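PDB 2ISM: putative oxidoreductase from Thermus thermophilus, which is of unknown function but belongs to a family of beta-propeller dehydrogenases, with six four-stranded blades and a bound calcium ion. Local coordinates for residues 25-30 and 346-351. Sequence-based numbering, arbitrary orientation.
Sequences EVVGGL and DRVLRL
Val26 and Val348 meet at a classic bulge, where one strand carries an extra residue and its antiparallel partner does not. Val348 pairs with Val27, whereas Glu25 faces Leu349, and the surplus residue between them is Val26, its helical backbone angles (-88°/-46°) marking the irregularity. Val348 bonds to both bulge residues: its O accepts from Val26 N and its N donates to Val27 O, each at 2.9 Å. The bulge turns Val26 toward the partner strand, so that its CB lies 4.0 Å from Val348 CG1, while its CG2, anti to the carbonyl carbon, sits 4.0 Å above the guanidinium plane of Arg350, which Glu24 OE1 holds by a salt bridge to NH2. The other branch of Val348, CG2, packs against Val27 CG1 (3.8 Å) and Leu30 CD1 (3.7 Å). Glu25 lies on the opposite face of the sheet; its extended chain, CG anti to the backbone N (172°), carries OE2 to 2.6 Å from Arg347 NE in a hydrogen-bonded salt bridge. OE2 lies in the guanidinium plane, NE approaches from above the perpendicular carboxylate, and a water links OE2 to Arg347 NH2. Strand 23-27 edges a four-stranded propeller blade whose other three strands come from the C-terminal end, the closure often termed molecular velcro. Ile46 of strand 44-48, in the next blade, covers Val27 and Val348, and Phe56 of strand 52-57 packs on Val26 and Val27.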
# COMPACT_ATOMS: atom_id res chain seq x y z
N GLU B 25 3.04 -17.20 -5.02
CA GLU B 25 3.85 -18.04 -4.15
C GLU B 25 5.33 -17.74 -4.31
O GLU B 25 5.87 -17.76 -5.41
CB GLU B 25 3.59 -19.51 -4.44
CG GLU B 25 4.52 -20.47 -3.72
CD GLU B 25 4.12 -21.92 -3.88
OE1 GLU B 25 4.95 -22.80 -3.58
OE2 GLU B 25 2.98 -22.17 -4.30
N VAL B 26 5.99 -17.46 -3.18
CA VAL B 26 7.41 -17.17 -3.18
C VAL B 26 8.19 -18.48 -3.04
O VAL B 26 9.15 -18.71 -3.77
CB VAL B 26 7.78 -16.23 -2.01
CG1 VAL B 26 9.28 -15.96 -2.01
CG2 VAL B 26 7.00 -14.91 -2.14
N VAL B 27 7.76 -19.32 -2.12
CA VAL B 27 8.41 -20.61 -1.89
C VAL B 27 7.50 -21.48 -1.03
O VAL B 27 6.71 -20.97 -0.24
CB VAL B 27 9.79 -20.42 -1.19
CG1 VAL B 27 9.61 -19.83 0.20
CG2 VAL B 27 10.52 -21.76 -1.11
N GLY B 28 7.60 -22.80 -1.20
CA GLY B 28 6.78 -23.71 -0.42
C GLY B 28 7.53 -24.92 0.11
O GLY B 28 8.77 -24.96 0.06
N GLY B 29 6.79 -25.89 0.63
CA GLY B 29 7.40 -27.09 1.17
C GLY B 29 7.96 -26.89 2.56
O GLY B 29 8.67 -27.76 3.07
N LEU B 30 7.64 -25.76 3.19
CA LEU B 30 8.14 -25.45 4.53
C LEU B 30 7.29 -26.08 5.63
O LEU B 30 6.10 -26.35 5.44
CB LEU B 30 8.17 -23.93 4.73
CG LEU B 30 8.99 -23.12 3.72
CD1 LEU B 30 8.50 -21.68 3.67
CD2 LEU B 30 10.48 -23.18 4.09
N ASP B 346 2.47 -25.02 3.21
CA ASP B 346 3.20 -24.08 4.02
C ASP B 346 4.17 -23.06 3.48
O ASP B 346 5.35 -22.96 3.84
CB ASP B 346 3.82 -24.74 5.25
CG ASP B 346 2.78 -24.99 6.32
OD1 ASP B 346 1.60 -24.72 6.02
OD2 ASP B 346 3.11 -25.44 7.44
N ARG B 347 3.61 -22.37 2.51
CA ARG B 347 4.31 -21.42 1.69
C ARG B 347 4.42 -20.03 2.26
O ARG B 347 3.74 -19.66 3.22
CB ARG B 347 3.44 -21.28 0.44
CG ARG B 347 2.90 -22.57 -0.18
CD ARG B 347 1.90 -22.23 -1.29
NE ARG B 347 1.75 -23.30 -2.27
CZ ARG B 347 1.13 -24.45 -2.04
NH1 ARG B 347 0.58 -24.69 -0.86
NH2 ARG B 347 1.06 -25.36 -3.00
N VAL B 348 5.29 -19.27 1.62
CA VAL B 348 5.49 -17.88 1.93
C VAL B 348 4.76 -17.26 0.74
O VAL B 348 5.10 -17.54 -0.41
CB VAL B 348 6.97 -17.49 1.86
CG1 VAL B 348 7.12 -15.98 1.91
CG2 VAL B 348 7.73 -18.13 3.02
N LEU B 349 3.75 -16.45 1.02
CA LEU B 349 2.98 -15.81 -0.04
C LEU B 349 3.26 -14.32 -0.08
O LEU B 349 3.48 -13.69 0.96
CB LEU B 349 1.48 -16.04 0.19
CG LEU B 349 1.02 -17.49 0.34
CD1 LEU B 349 -0.45 -17.53 0.68
CD2 LEU B 349 1.29 -18.26 -0.95
N ARG B 350 3.26 -13.75 -1.28
CA ARG B 350 3.49 -12.33 -1.46
C ARG B 350 2.23 -11.71 -2.05
O ARG B 350 1.77 -12.14 -3.11
CB ARG B 350 4.69 -12.11 -2.39
CG ARG B 350 5.06 -10.65 -2.62
CD ARG B 350 6.43 -10.57 -3.27
NE ARG B 350 6.50 -11.44 -4.44
CZ ARG B 350 7.61 -12.03 -4.88
NH1 ARG B 350 8.76 -11.85 -4.23
NH2 ARG B 350 7.57 -12.80 -5.95
N LEU B 351 1.67 -10.72 -1.37
CA LEU B 351 0.46 -10.06 -1.82
C LEU B 351 0.77 -8.68 -2.36
O LEU B 351 1.17 -7.79 -1.62
CB LEU B 351 -0.56 -9.98 -0.68
CG LEU B 351 -1.31 -11.27 -0.34
CD1 LEU B 351 -0.33 -12.37 0.03
CD2 LEU B 351 -2.28 -11.01 0.80
O HOH W 1 2.13 -24.43 -5.68